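PDB 4CRQ: endo-1,3-beta-glucanase, family GH16 from Zobellia galactanivorans, which probably hydrolyses internal beta-1,3-glucosidic bonds of laminarin-type glucans, this chain being the catalytic module of a longer modular enzyme. Local coordinates for residues V108-A112 against C113-D117; G174-F177 against N178-D181. The protein carries 1 engineered substitution. One frame throughout, in Å; residues are numbered along the deposited sequence. Where two conformers were deposited one is given.

Interaction 1. Residues V108-A112 against C113-D117; sequences VSWPA and CGEID
Trp110 and Glu115 make a local side-chain hydrogen bond that ties the loop after helix 105-108 to the strand it leads into, 115-117. Indole NE1 donates to Glu115 OE1 at 2.7 Å, a short but bent bond (137° at the hydrogen). The oxygen sits near the ring edge yet tilted from its plane, and the carboxylate is turned 49° against the indole. Trp110 carries CG anti to its backbone nitrogen (chi1 -178°), and the extended Glu115 chain brings OE1 up to it. Tryptophan suits the place because it offers one directed N-H on a broad apolar surface: Pro111 CB lies 3.5 Å above the ring plane, over its centre, next to the cis peptide joining the two. Strand 115-117 opens the EXDXXE signature of GH16, so Glu115 is probably the nucleophile, as in relatives; the last glutamate of the signature is here the engineered serine. With an alanine in place of Glu115, Trp110 NE1 would probably be left without its acceptor, and the indole would be freer to turn. Behind this pair the backbone folds tightly. Cys113 N donates to Ser109 O at 3.0 Å, and Gly114 N to Pro111 O at 2.9 Å, closing a type I turn in which the positive phi of Gly114 favours glycine. Cys113, small and apolar enough for a buried spot, sets SG obliquely beside the indole, 3.9 Å from Trp110 CD1, while Val108 CG2 packs 4.1 Å from Cys113 CB on the helix side. Trp99 and Leu101 of strand 94-102 and His133 of strand 127-135 also touch the Glu115 side chain.

Interaction 2. Residues G174-F177 against N178-D181; sequences GQQF and NEVD
Gln176, the first residue of 174-177 to reach across, meets Glu179 side chain to side chain. Its amide NE2 donates to Glu179 OE1 at 3.0 Å, with the acceptor lying close to the amide plane. The carboxylate is met on its anti side, from somewhat out of its plane, and the two flat groups stand 65° apart. Both chains are extended, and that of Gln176 runs out fully stretched, carrying the amide forward along the strand. Water 1 donates to Gln176 OE1 at 2.9 Å and, weakly, to Glu179 OE1, so both polar atoms of the amide, OE1 and NE2, have partners, as befits an exposed position. Glu179 was modelled in two conformers, so this hydrogen bond is described for one of them and may be only partly populated. Phe177 follows, with its ring on the other face of the strand. There its CD2 comes within 4.1 Å of Asn178 CB. The ring packs on Val148 of strand 141-149, while the buried Asn178 leans on Tyr144 and gives ND2 a weak hydrogen bond to Gly130 O, a polar need that asparagine's short amide can meet. Two consecutive residues thus face inward, and Gln176 and Glu179, three apart, share the outer side, which an unbroken strand would not allow. Phe177 departs from beta geometry (psi -4°), the strand axis bends by 57°, and Phe177 and Asn178 both bond through their backbones to Trp170. These features fit a classic beta bulge in the hairpin 167-172/175-181, on the edge of the GH16 jelly-roll sandwich.

Overall arrangement
The two contacts follow one another along the chain; their centres lie about 20 Å apart and their nearest atoms about 6 Å, without touching. Trp170 of strand 167-172 mediates between them: its indole NE1 bonds to Asp117 O at the end of 113-117, while its backbone pairs with Phe177 and Asn178. Strand 127-135 gives a second route, with Thr131 pairing to Asp117 and Gly130 O weakly accepting from Asn178 ND2. Interaction 1 lies on the strand bearing the probable catalytic signature, whereas interaction 2 shapes a peripheral hairpin. Both are away from the calcium site of Glu10, Gly48 and Asp225.

Interaction 1. Residues V108-A112 against C113-D117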
ATOM      1  N   VAL A 108     -11.939  12.686 -10.165  1.00 37.84           N
ATOM      2  CA  VAL A 108     -12.022  13.596  -8.980  1.00 39.65           C
ATOM      3  C   VAL A 108     -10.665  13.909  -8.327  1.00 39.17           C
ATOM      4  O   VAL A 108     -10.587  14.757  -7.421  1.00 39.58           O
ATOM      5  CB  VAL A 108     -13.035  13.094  -7.898  1.00 37.09           C
ATOM      6  CG1 VAL A 108     -14.425  12.888  -8.505  1.00 40.23           C
ATOM      7  CG2 VAL A 108     -12.534  11.824  -7.205  1.00 36.61           C
ATOM      8  N   SER A 109      -9.617  13.222  -8.792  1.00 36.03           N
ATOM      9  CA  SER A 109      -8.229  13.384  -8.312  1.00 36.24           C
ATOM     10  C   SER A 109      -8.059  12.907  -6.843  1.00 37.03           C
ATOM     11  O   SER A 109      -8.986  12.311  -6.261  1.00 37.80           O
ATOM     12  CB  SER A 109      -7.741  14.836  -8.565  1.00 43.18           C
ATOM     13  OG  SER A 109      -6.341  14.943  -8.441  1.00 50.28           O
ATOM     14  N   TRP A 110      -6.886  13.155  -6.260  1.00 38.30           N
ATOM     15  CA  TRP A 110      -6.578  12.787  -4.878  1.00 35.59           C
ATOM     16  C   TRP A 110      -6.566  14.050  -4.049  1.00 35.66           C
ATOM     17  O   TRP A 110      -6.104  15.082  -4.543  1.00 37.98           O
ATOM     18  CB  TRP A 110      -5.248  12.025  -4.810  1.00 32.53           C
ATOM     19  CG  TRP A 110      -4.873  11.552  -3.418  1.00 30.26           C
ATOM     20  CD1 TRP A 110      -5.075  10.284  -2.856  1.00 33.66           C
ATOM     21  CD2 TRP A 110      -4.225  12.344  -2.352  1.00 30.21           C
ATOM     22  NE1 TRP A 110      -4.610  10.242  -1.562  1.00 35.00           N
ATOM     23  CE2 TRP A 110      -4.088  11.437  -1.195  1.00 34.61           C
ATOM     24  CE3 TRP A 110      -3.757  13.679  -2.236  1.00 34.54           C
ATOM     25  CZ2 TRP A 110      -3.508  11.851   0.005  1.00 37.94           C
ATOM     26  CZ3 TRP A 110      -3.174  14.081  -1.017  1.00 39.37           C
ATOM     27  CH2 TRP A 110      -3.055  13.190   0.076  1.00 40.14           C
ATOM     28  N   PRO A 111      -7.054  14.007  -2.780  1.00 33.15           N
ATOM     29  CA  PRO A 111      -7.577  12.856  -2.025  1.00 33.06           C
ATOM     30  C   PRO A 111      -9.083  12.591  -2.127  1.00 32.97           C
ATOM     31  O   PRO A 111      -9.576  11.692  -1.433  1.00 31.45           O
ATOM     32  CB  PRO A 111      -7.176  13.212  -0.586  1.00 29.57           C
ATOM     33  CG  PRO A 111      -7.319  14.713  -0.529  1.00 34.03           C
ATOM     34  CD  PRO A 111      -7.034  15.220  -1.928  1.00 36.28           C
ATOM     35  N   ALA A 112      -9.798  13.348  -2.974  1.00 36.13           N
ATOM     36  CA  ALA A 112     -11.256  13.172  -3.124  1.00 35.94           C
ATOM     37  C   ALA A 112     -11.623  11.738  -3.484  1.00 32.13           C
ATOM     38  O   ALA A 112     -12.671  11.284  -3.072  1.00 35.06           O
ATOM     39  CB  ALA A 112     -11.856  14.132  -4.136  1.00 36.68           C
ATOM     40  N   CYS A 113     -10.762  11.040  -4.244  1.00 31.59           N
ATOM     41  CA  CYS A 113     -11.001   9.642  -4.622  1.00 29.91           C
ATOM     42  C   CYS A 113     -11.034   8.684  -3.426  1.00 29.99           C
ATOM     43  O   CYS A 113     -11.622   7.609  -3.511  1.00 29.35           O
ATOM     44  CB  CYS A 113      -9.932   9.162  -5.594  1.00 29.82           C
ATOM     45  SG  CYS A 113      -8.252   9.248  -4.930  1.00 30.23           S
ATOM     46  N   GLY A 114     -10.379   9.088  -2.331  1.00 30.50           N
ATOM     47  CA  GLY A 114     -10.243   8.276  -1.119  1.00 26.44           C
ATOM     48  C   GLY A 114      -9.041   7.351  -1.244  1.00 26.73           C
ATOM     49  O   GLY A 114      -8.667   6.903  -2.341  1.00 26.20           O
ATOM     50  N   GLU A 115      -8.432   7.066  -0.103  1.00 26.30           N
ATOM     51  CA  GLU A 115      -7.294   6.182  -0.018  1.00 24.89           C
ATOM     52  C   GLU A 115      -7.387   5.374   1.258  1.00 24.12           C
ATOM     53  O   GLU A 115      -7.637   5.927   2.326  1.00 25.02           O
ATOM     54  CB  GLU A 115      -6.004   7.002  -0.014  1.00 25.09           C
ATOM     55  CG  GLU A 115      -4.701   6.187   0.111  1.00 25.74           C
ATOM     56  CD  GLU A 115      -3.436   7.044   0.196  1.00 27.98           C
ATOM     57  OE1 GLU A 115      -3.433   8.217  -0.238  1.00 34.16           O
ATOM     58  OE2 GLU A 115      -2.398   6.566   0.698  1.00 28.74           O
ATOM     59  N   ILE A 116      -7.157   4.070   1.151  1.00 22.59           N
ATOM     60  CA  ILE A 116      -7.113   3.180   2.317  1.00 20.97           C
ATOM     61  C   ILE A 116      -5.705   2.606   2.362  1.00 22.08           C
ATOM     62  O   ILE A 116      -5.333   1.819   1.489  1.00 22.53           O
ATOM     63  CB  ILE A 116      -8.151   2.021   2.270  1.00 23.38           C
ATOM     64  CG1 ILE A 116      -9.586   2.550   2.020  1.00 25.26           C
ATOM     65  CG2 ILE A 116      -8.069   1.168   3.572  1.00 23.20           C
ATOM     66  CD1 ILE A 116     -10.620   1.450   1.783  1.00 26.85           C
ATOM     67  N   ASP A 117      -4.924   3.016   3.363  1.00 22.58           N
ATOM     68  CA  ASP A 117      -3.594   2.451   3.586  1.00 21.42           C
ATOM     69  C   ASP A 117      -3.758   1.274   4.546  1.00 21.46           C
ATOM     70  O   ASP A 117      -4.010   1.474   5.734  1.00 23.63           O
ATOM     71  CB  ASP A 117      -2.623   3.507   4.143  1.00 25.75           C
ATOM     72  CG  ASP A 117      -2.489   4.712   3.225  1.00 30.55           C
ATOM     73  OD1 ASP A 117      -2.430   4.525   1.994  1.00 27.90           O
ATOM     74  OD2 ASP A 117      -2.431   5.858   3.712  1.00 39.88           O
TER

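Interaction 2. Residues G174-F177 against N178-D181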
ATOM      1  N   GLY A 174      -4.721 -10.498  12.662  1.00 27.35           N
ATOM      2  CA  GLY A 174      -6.033 -10.585  13.296  1.00 31.17           C
ATOM      3  C   GLY A 174      -6.301  -9.674  14.466  1.00 28.42           C
ATOM      4  O   GLY A 174      -7.414  -9.695  14.995  1.00 32.94           O
ATOM      5  N   GLN A 175      -5.315  -8.875  14.868  1.00 29.86           N
ATOM      6  CA  GLN A 175      -5.477  -7.967  15.994  1.00 34.51           C
ATOM      7  C   GLN A 175      -5.916  -6.607  15.469  1.00 33.27           C
ATOM      8  O   GLN A 175      -5.170  -5.970  14.713  1.00 30.20           O
ATOM      9  CB  GLN A 175      -4.176  -7.859  16.795  1.00 38.23           C
ATOM     10  CG  GLN A 175      -4.213  -6.830  17.918  1.00 37.04           C
ATOM     11  CD  GLN A 175      -2.934  -6.814  18.717  1.00 39.66           C
ATOM     12  OE1 GLN A 175      -2.466  -7.857  19.186  1.00 55.75           O
ATOM     13  NE2 GLN A 175      -2.356  -5.636  18.884  1.00 46.19           N
ATOM     14  N   GLN A 176      -7.110  -6.168  15.871  1.00 34.55           N
ATOM     15  CA  GLN A 176      -7.612  -4.880  15.433  1.00 32.48           C
ATOM     16  C   GLN A 176      -6.831  -3.743  16.103  1.00 33.53           C
ATOM     17  O   GLN A 176      -6.567  -3.823  17.304  1.00 36.11           O
ATOM     18  CB  GLN A 176      -9.118  -4.787  15.702  1.00 34.31           C
ATOM     19  CG  GLN A 176      -9.783  -3.569  15.106  1.00 34.22           C
ATOM     20  CD  GLN A 176     -11.277  -3.527  15.349  1.00 36.75           C
ATOM     21  OE1 GLN A 176     -11.961  -4.554  15.325  1.00 38.95           O
ATOM     22  NE2 GLN A 176     -11.796  -2.327  15.572  1.00 39.51           N
ATOM     23  N   PHE A 177      -6.465  -2.711  15.336  1.00 32.04           N
ATOM     24  CA  PHE A 177      -5.724  -1.571  15.896  1.00 32.82           C
ATOM     25  C   PHE A 177      -6.238  -0.211  15.440  1.00 31.52           C
ATOM     26  O   PHE A 177      -5.729   0.824  15.898  1.00 35.22           O
ATOM     27  CB  PHE A 177      -4.215  -1.719  15.617  1.00 33.78           C
ATOM     28  CG  PHE A 177      -3.820  -1.541  14.176  1.00 27.85           C
ATOM     29  CD1 PHE A 177      -3.821  -2.642  13.274  1.00 28.97           C
ATOM     30  CD2 PHE A 177      -3.413  -0.270  13.700  1.00 30.24           C
ATOM     31  CE1 PHE A 177      -3.438  -2.461  11.934  1.00 27.09           C
ATOM     32  CE2 PHE A 177      -3.034  -0.088  12.361  1.00 31.14           C
ATOM     33  CZ  PHE A 177      -3.045  -1.191  11.481  1.00 29.40           C
ATOM     34  N   ASN A 178      -7.227  -0.217  14.539  1.00 31.61           N
ATOM     35  CA  ASN A 178      -7.831   1.012  14.060  1.00 31.77           C
ATOM     36  C   ASN A 178      -9.205   0.739  13.493  1.00 33.42           C
ATOM     37  O   ASN A 178      -9.442  -0.344  12.937  1.00 33.75           O
ATOM     38  CB  ASN A 178      -6.917   1.695  13.018  1.00 34.55           C
ATOM     39  CG  ASN A 178      -7.174   3.189  12.868  1.00 34.92           C
ATOM     40  OD1 ASN A 178      -7.732   3.850  13.757  1.00 42.80           O
ATOM     41  ND2 ASN A 178      -6.747   3.739  11.730  1.00 39.85           N
ATOM     42  N   GLU A 179     -10.091   1.724  13.661  1.00 36.08           N
ATOM     43  CA  GLU A 179     -11.441   1.683  13.130  0.50 37.64           C
ATOM     44  C   GLU A 179     -11.848   3.115  12.809  1.00 32.98           C
ATOM     45  O   GLU A 179     -11.518   4.042  13.575  1.00 35.29           O
ATOM     46  CB  GLU A 179     -12.426   1.023  14.122  0.50 41.58           C
ATOM     47  CG  GLU A 179     -13.816   0.737  13.549  0.50 40.11           C
ATOM     48  CD  GLU A 179     -14.747  -0.016  14.494  0.50 45.60           C
ATOM     49  OE1 GLU A 179     -14.274  -0.617  15.483  0.50 48.51           O
ATOM     50  OE2 GLU A 179     -15.971  -0.004  14.237  0.50 48.71           O
ATOM     51  N   VAL A 180     -12.546   3.272  11.692  1.00 34.50           N
ATOM     52  CA  VAL A 180     -13.138   4.543  11.279  1.00 35.72           C
ATOM     53  C   VAL A 180     -14.598   4.267  10.927  1.00 35.37           C
ATOM     54  O   VAL A 180     -14.930   3.250  10.303  1.00 34.29           O
ATOM     55  CB  VAL A 180     -12.429   5.285  10.100  1.00 37.27           C
ATOM     56  CG1 VAL A 180     -11.086   5.807  10.529  1.00 39.67           C
ATOM     57  CG2 VAL A 180     -12.292   4.434   8.839  1.00 34.82           C
ATOM     58  N   ASP A 181     -15.450   5.186  11.357  1.00 35.36           N
ATOM     59  CA  ASP A 181     -16.850   5.169  11.045  1.00 42.16           C
ATOM     60  C   ASP A 181     -16.998   5.878   9.685  1.00 44.81           C
ATOM     61  O   ASP A 181     -16.501   6.999   9.485  1.00 43.54           O
ATOM     62  CB  ASP A 181     -17.613   5.830  12.206  1.00 46.04           C
ATOM     63  CG  ASP A 181     -19.098   6.070  11.929  1.00 53.57           C
ATOM     64  OD1 ASP A 181     -19.696   5.461  11.010  1.00 50.87           O
ATOM     65  OD2 ASP A 181     -19.686   6.894  12.673  1.00 59.24           O
TER
HETATM   66  O   HOH W   1     -14.714  -3.957  16.077  1.00 53.95           O